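Local coordinates for protein trigger factor (Thermotoga maritima, PDB 2NSC) that probably helps newly made proteins fold, as a ribosome-bound chaperone and peptidyl-prolyl cis-trans isomerase, of which this chain is the N-terminal, ribosome-binding domain, at residues 62-67 / 90-95; 17-22 / 72-77. All blocks are in the same frame, centred on the assembly; numbering follows the deposited sequence.

Contact 1. Residues 62-67 / 90-95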
loop_
_atom_site.group_PDB
_atom_site.type_symbol
_atom_site.label_atom_id
_atom_site.label_comp_id
_atom_site.label_asym_id
_atom_site.label_seq_id
_atom_site.Cartn_x
_atom_site.Cartn_y
_atom_site.Cartn_z
ATOM N N PHE A 62 -4.754 -5.584 6.450
ATOM C CA PHE A 62 -5.182 -4.248 6.043
ATOM C C PHE A 62 -4.255 -3.691 4.972
ATOM O O PHE A 62 -4.721 -3.023 4.049
ATOM C CB PHE A 62 -5.282 -3.269 7.220
ATOM C CG PHE A 62 -5.829 -1.908 6.827
ATOM C CD1 PHE A 62 -7.216 -1.671 6.823
ATOM C CD2 PHE A 62 -4.969 -0.877 6.442
ATOM C CE1 PHE A 62 -7.745 -0.442 6.442
ATOM C CE2 PHE A 62 -5.484 0.374 6.053
ATOM C CZ PHE A 62 -6.878 0.598 6.057
ATOM N N GLN A 63 -2.956 -3.978 5.102
ATOM C CA GLN A 63 -1.935 -3.577 4.132
ATOM C C GLN A 63 -2.216 -4.097 2.730
ATOM O O GLN A 63 -1.887 -3.439 1.749
ATOM C CB GLN A 63 -0.559 -4.140 4.510
ATOM C CG GLN A 63 0.076 -3.652 5.770
ATOM C CD GLN A 63 1.504 -4.163 5.886
ATOM O OE1 GLN A 63 2.034 -4.827 4.969
ATOM N NE2 GLN A 63 2.154 -3.835 7.000
ATOM N N GLU A 64 -2.757 -5.315 2.644
ATOM C CA GLU A 64 -3.082 -5.931 1.358
ATOM C C GLU A 64 -4.087 -5.074 0.597
ATOM O O GLU A 64 -3.931 -4.856 -0.609
ATOM C CB GLU A 64 -3.639 -7.341 1.555
ATOM C CG GLU A 64 -2.632 -8.316 2.166
ATOM C CD GLU A 64 -1.285 -8.342 1.417
ATOM O OE1 GLU A 64 -1.268 -8.387 0.156
ATOM O OE2 GLU A 64 -0.237 -8.326 2.106
ATOM N N TYR A 65 -5.102 -4.589 1.314
ATOM C CA TYR A 65 -6.110 -3.692 0.741
ATOM C C TYR A 65 -5.491 -2.355 0.368
ATOM O O TYR A 65 -5.785 -1.792 -0.694
ATOM C CB TYR A 65 -7.294 -3.509 1.707
ATOM C CG TYR A 65 -8.262 -4.684 1.717
ATOM C CD1 TYR A 65 -9.041 -4.982 0.581
ATOM C CD2 TYR A 65 -8.388 -5.520 2.848
ATOM C CE1 TYR A 65 -9.949 -6.069 0.567
ATOM C CE2 TYR A 65 -9.296 -6.636 2.831
ATOM C CZ TYR A 65 -10.070 -6.888 1.688
ATOM O OH TYR A 65 -10.963 -7.945 1.642
ATOM N N THR A 66 -4.608 -1.860 1.235
ATOM C CA THR A 66 -3.864 -0.637 0.931
ATOM C C THR A 66 -3.062 -0.783 -0.359
ATOM O O THR A 66 -3.101 0.097 -1.218
ATOM C CB THR A 66 -2.974 -0.172 2.103
ATOM O OG1 THR A 66 -3.796 0.022 3.264
ATOM C CG2 THR A 66 -2.304 1.155 1.774
ATOM N N LEU A 67 -2.369 -1.904 -0.517
ATOM C CA LEU A 67 -1.588 -2.126 -1.714
ATOM C C LEU A 67 -2.478 -2.284 -2.941
ATOM O O LEU A 67 -2.107 -1.819 -4.017
ATOM C CB LEU A 67 -0.678 -3.338 -1.536
ATOM C CG LEU A 67 0.571 -3.083 -0.712
ATOM C CD1 LEU A 67 1.085 -4.407 -0.139
ATOM C CD2 LEU A 67 1.642 -2.360 -1.543
ATOM N N THR A 90 4.531 -8.308 -10.238
ATOM C CA THR A 90 5.482 -9.365 -9.901
ATOM C C THR A 90 6.005 -9.263 -8.459
ATOM O O THR A 90 6.625 -10.199 -7.943
ATOM C CB THR A 90 6.655 -9.399 -10.903
ATOM O OG1 THR A 90 7.280 -8.109 -10.932
ATOM C CG2 THR A 90 6.132 -9.779 -12.347
ATOM N N GLU A 91 5.747 -8.128 -7.815
ATOM C CA GLU A 91 6.138 -7.924 -6.431
ATOM C C GLU A 91 5.322 -6.800 -5.784
ATOM O O GLU A 91 5.054 -5.788 -6.422
ATOM C CB GLU A 91 7.619 -7.570 -6.356
ATOM C CG GLU A 91 8.186 -7.531 -4.951
ATOM C CD GLU A 91 9.711 -7.492 -4.934
ATOM O OE1 GLU A 91 10.301 -6.713 -5.722
ATOM O OE2 GLU A 91 10.314 -8.238 -4.127
ATOM N N ARG A 92 4.973 -6.989 -4.511
ATOM C CA ARG A 92 4.305 -5.971 -3.675
ATOM C C ARG A 92 4.959 -5.931 -2.319
ATOM O O ARG A 92 5.375 -6.968 -1.794
ATOM C CB ARG A 92 2.831 -6.315 -3.473
ATOM C CG ARG A 92 1.936 -5.858 -4.622
ATOM C CD ARG A 92 0.631 -6.691 -4.752
ATOM N NE ARG A 92 -0.086 -6.926 -3.495
ATOM C CZ ARG A 92 -1.325 -6.507 -3.255
ATOM N NH1 ARG A 92 -1.979 -5.822 -4.185
ATOM N NH2 ARG A 92 -1.909 -6.774 -2.089
ATOM N N GLU A 93 5.020 -4.744 -1.725
ATOM C CA GLU A 93 5.632 -4.585 -0.417
ATOM C C GLU A 93 5.131 -3.304 0.251
ATOM O O GLU A 93 5.115 -2.250 -0.367
ATOM C CB GLU A 93 7.160 -4.551 -0.589
ATOM C CG GLU A 93 7.975 -4.412 0.695
ATOM C CD GLU A 93 9.452 -4.126 0.385
ATOM O OE1 GLU A 93 9.832 -2.931 0.241
ATOM O OE2 GLU A 93 10.231 -5.106 0.250
ATOM N N LEU A 94 4.701 -3.404 1.502
ATOM C CA LEU A 94 4.428 -2.225 2.316
ATOM C C LEU A 94 5.134 -2.368 3.670
ATOM O O LEU A 94 4.988 -3.390 4.327
ATOM C CB LEU A 94 2.927 -2.021 2.508
ATOM C CG LEU A 94 2.498 -0.663 3.094
ATOM C CD1 LEU A 94 1.138 -0.281 2.600
ATOM C CD2 LEU A 94 2.502 -0.662 4.598
ATOM N N LYS A 95 5.905 -1.351 4.067
ATOM C CA LYS A 95 6.573 -1.330 5.389
ATOM C C LYS A 95 6.009 -0.179 6.215
ATOM O O LYS A 95 6.101 0.992 5.808
ATOM C CB LYS A 95 8.087 -1.123 5.256
ATOM C CG LYS A 95 8.821 -2.083 4.317
ATOM C CD LYS A 95 8.692 -3.500 4.804
ATOM C CE LYS A 95 9.435 -4.473 3.911
ATOM N NZ LYS A 95 9.121 -5.861 4.349
HETATM O O HOH W 1 4.840 -4.865 6.595
HETATM O O HOH W 2 1.136 -8.590 -1.310
#
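In the ribosome-binding domain of trigger factor, residues 91-95 run extended across helix 62-71. Q63, E64, T66 and L67 on the helix meet R92 and L94. The polar half is a salt bridge between E64 and R92. NH2 of R92 donates to OE1 of E64 at 2.8 Å. The oxygen lies almost in the guanidinium plane, but NH2 stands above the carboxylate plane. The carboxylate and guanidinium planes are turned 33° against each other. The same NH2 also donates to the backbone O of E64 at 3.2 Å. This second bond reaches a lone pair in the carbonyl plane, with a bent N-H...O angle of 139°. A water joins NE of R92 to OE1 of E64. CB of L67 lies over one guanidinium face, 3.7 Å from CZ. The bend of the R92 chain at chi3 helps bring one face of the flat group against CB of L67 and turn its edge to E64. NH1 completes the grip with a salt bridge to D68.

The apolar half is L94. With CG anti to the backbone N (chi1 -168°), L94 points its two methyls at T66 and Q63. CD1 rests on CG2 of T66 at 3.8 Å, while CD2 lies against the amide of Q63, 3.9 Å from CD. CD1 of L67 meets CB of L94 at 4.0 Å. A second water accepts from NE2 of Q63 and donates to O of L94, bridging amide and backbone.

With E64 and D68 both paired to it, the R92 guanidinium is probably held in place at several edges. Its charge is likely to be largely balanced, although E64 is exposed and a water bridges it to NE.

Contact 2. Residues 17-22 / 72-77; sequences YVFGAE and DLIPDT
Y17 lays its ring across I74 and reaches T77 with its hydroxyl, and this is the tight part of the contact. CG2 of I74 sits over one ring face in a CH-pi contact, 4.1 Å from the ring centroid and 29° off the normal. It comes within 3.7 Å of CZ. CG1 of I74 lies on the same face, over the ring centre. With CG1 anti to the carbonyl carbon (chi1 -60°), both branches of I74 face the ring.

OH of Y17 donates to OG1 of T77 at 2.6 Å, with OG1 near the ring plane at the edge. OG1 in turn donates to O of I74 at 2.5 Å, on a lone pair in the carbonyl plane. The threonine can do this because OG1 stands between its backbone N and carbonyl carbon (chi1 67°). O of I74 also accepts from N of T77. The short chain of bonds ties the tyrosine to the short helical turn around 74-77.

Y17 lies near the end of strand 12-18, one arm of the antiparallel hairpin formed with strand 2-9. The hairpin packs here on the short helix that follows helix 62-71. Were Y17 replaced by an alanine, T77 OG1 would probably lose its donor, and the side of I74 now under the ring would probably be uncovered.

Packing is looser around F19 and L73, both partly exposed. CE1 of the F19 ring touches CD1 of L73 obliquely at 3.9 Å. CZ of F19 is 4.3 Å from CG1 of I74, which lies at the ring edge. M1 touches F19, L73 and T77 from outside the two segments. G20, next to F19, is the N-cap of helix 21-36.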
loop_
_atom_site.group_PDB
_atom_site.type_symbol
_atom_site.label_atom_id
_atom_site.label_comp_id
_atom_site.label_asym_id
_atom_site.label_seq_id
_atom_site.Cartn_x
_atom_site.Cartn_y
_atom_site.Cartn_z
ATOM N N TYR A 17 7.487 0.881 -8.911
ATOM C CA TYR A 17 6.776 2.060 -8.412
ATOM C C TYR A 17 6.981 2.151 -6.911
ATOM O O TYR A 17 6.710 1.202 -6.201
ATOM C CB TYR A 17 5.276 1.957 -8.729
ATOM C CG TYR A 17 4.939 2.193 -10.179
ATOM C CD1 TYR A 17 4.432 3.432 -10.594
ATOM C CD2 TYR A 17 5.162 1.207 -11.150
ATOM C CE1 TYR A 17 4.119 3.684 -11.945
ATOM C CE2 TYR A 17 4.866 1.437 -12.517
ATOM C CZ TYR A 17 4.342 2.682 -12.901
ATOM O OH TYR A 17 4.026 2.944 -14.203
ATOM N N VAL A 18 7.476 3.291 -6.442
ATOM C CA VAL A 18 7.640 3.571 -5.012
ATOM C C VAL A 18 6.673 4.700 -4.646
ATOM O O VAL A 18 6.704 5.780 -5.247
ATOM C CB VAL A 18 9.095 3.987 -4.691
ATOM C CG1 VAL A 18 9.256 4.382 -3.213
ATOM C CG2 VAL A 18 10.064 2.855 -5.047
ATOM N N PHE A 19 5.824 4.439 -3.659
ATOM C CA PHE A 19 4.747 5.345 -3.310
ATOM C C PHE A 19 5.106 6.152 -2.071
ATOM O O PHE A 19 5.697 5.625 -1.127
ATOM C CB PHE A 19 3.435 4.579 -3.101
ATOM C CG PHE A 19 3.003 3.791 -4.304
ATOM C CD1 PHE A 19 2.277 4.395 -5.319
ATOM C CD2 PHE A 19 3.365 2.448 -4.449
ATOM C CE1 PHE A 19 1.886 3.663 -6.456
ATOM C CE2 PHE A 19 2.972 1.719 -5.565
ATOM C CZ PHE A 19 2.237 2.332 -6.586
ATOM N N GLY A 20 4.730 7.431 -2.093
ATOM C CA GLY A 20 5.027 8.348 -1.010
ATOM C C GLY A 20 3.980 8.314 0.088
ATOM O O GLY A 20 2.933 7.691 -0.066
ATOM N N ALA A 21 4.270 8.990 1.194
ATOM C CA ALA A 21 3.381 9.026 2.355
ATOM C C ALA A 21 1.947 9.515 2.050
ATOM O O ALA A 21 0.981 9.034 2.653
ATOM C CB ALA A 21 4.017 9.879 3.476
ATOM N N GLU A 22 1.804 10.465 1.132
ATOM C CA GLU A 22 0.484 11.027 0.836
ATOM C C GLU A 22 -0.409 10.022 0.091
ATOM O O GLU A 22 -1.589 9.877 0.410
ATOM C CB GLU A 22 0.624 12.334 0.054
ATOM C CG GLU A 22 -0.702 12.970 -0.389
ATOM C CD GLU A 22 -1.702 13.206 0.759
ATOM O OE1 GLU A 22 -1.403 14.015 1.679
ATOM O OE2 GLU A 22 -2.804 12.596 0.722
ATOM N N ASP A 72 -3.873 0.692 -8.181
ATOM C CA ASP A 72 -4.791 1.416 -9.071
ATOM C C ASP A 72 -4.252 2.758 -9.569
ATOM O O ASP A 72 -4.929 3.456 -10.320
ATOM C CB ASP A 72 -6.150 1.667 -8.380
ATOM C CG ASP A 72 -6.929 0.384 -8.093
ATOM O OD1 ASP A 72 -6.560 -0.695 -8.628
ATOM O OD2 ASP A 72 -7.936 0.465 -7.342
ATOM N N LEU A 73 -3.061 3.143 -9.127
ATOM C CA LEU A 73 -2.486 4.397 -9.576
ATOM C C LEU A 73 -1.669 4.154 -10.830
ATOM O O LEU A 73 -1.392 5.079 -11.599
ATOM C CB LEU A 73 -1.605 5.017 -8.493
ATOM C CG LEU A 73 -2.292 5.570 -7.245
ATOM C CD1 LEU A 73 -1.254 6.018 -6.239
ATOM C CD2 LEU A 73 -3.274 6.724 -7.593
ATOM N N ILE A 74 -1.307 2.894 -11.028
ATOM C CA ILE A 74 -0.340 2.521 -12.038
ATOM C C ILE A 74 -0.841 2.732 -13.474
ATOM O O ILE A 74 -0.219 3.489 -14.202
ATOM C CB ILE A 74 0.222 1.113 -11.810
ATOM C CG1 ILE A 74 0.904 1.065 -10.435
ATOM C CG2 ILE A 74 1.210 0.739 -12.954
ATOM C CD1 ILE A 74 1.472 -0.282 -10.065
ATOM N N PRO A 75 -1.975 2.096 -13.868
ATOM C CA PRO A 75 -2.459 2.209 -15.249
ATOM C C PRO A 75 -2.442 3.615 -15.827
ATOM O O PRO A 75 -2.110 3.797 -16.999
ATOM C CB PRO A 75 -3.895 1.680 -15.155
ATOM C CG PRO A 75 -3.791 0.622 -14.101
ATOM C CD PRO A 75 -2.867 1.230 -13.068
ATOM N N ASP A 76 -2.768 4.604 -15.014
ATOM C CA ASP A 76 -2.835 5.969 -15.492
ATOM C C ASP A 76 -1.452 6.508 -15.870
ATOM O O ASP A 76 -1.332 7.371 -16.762
ATOM C CB ASP A 76 -3.493 6.847 -14.435
ATOM C CG ASP A 76 -3.917 8.179 -14.980
ATOM O OD1 ASP A 76 -3.029 9.045 -15.141
ATOM O OD2 ASP A 76 -5.126 8.358 -15.258
ATOM N N THR A 77 -0.412 6.003 -15.201
ATOM C CA THR A 77 0.967 6.408 -15.491
ATOM C C THR A 77 1.477 5.806 -16.800
ATOM O O THR A 77 2.526 6.216 -17.321
ATOM C CB THR A 77 1.932 6.019 -14.352
ATOM O OG1 THR A 77 2.023 4.597 -14.278
ATOM C CG2 THR A 77 1.441 6.553 -13.036
#

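In the fold
The two contacts alternate along the chain, in the order 17-22, 62-67, 72-77 and 90-95. Their centres are 12 Å apart. Their nearest atoms are about 5 Å apart, and they do not touch. Helix 62-71, which carries one side of contact 1, is followed directly by helix 74-77 of contact 2. Helix 21-36 begins within contact 2, and its side meets F62, Y65 and T66 of segment 62-67. Contact 2 therefore joins the N-terminal hairpin to the helical part, while contact 1 brings the later extended segment back onto it. Both lie in the N-terminal, ribosome-binding domain and connect parts distant in sequence.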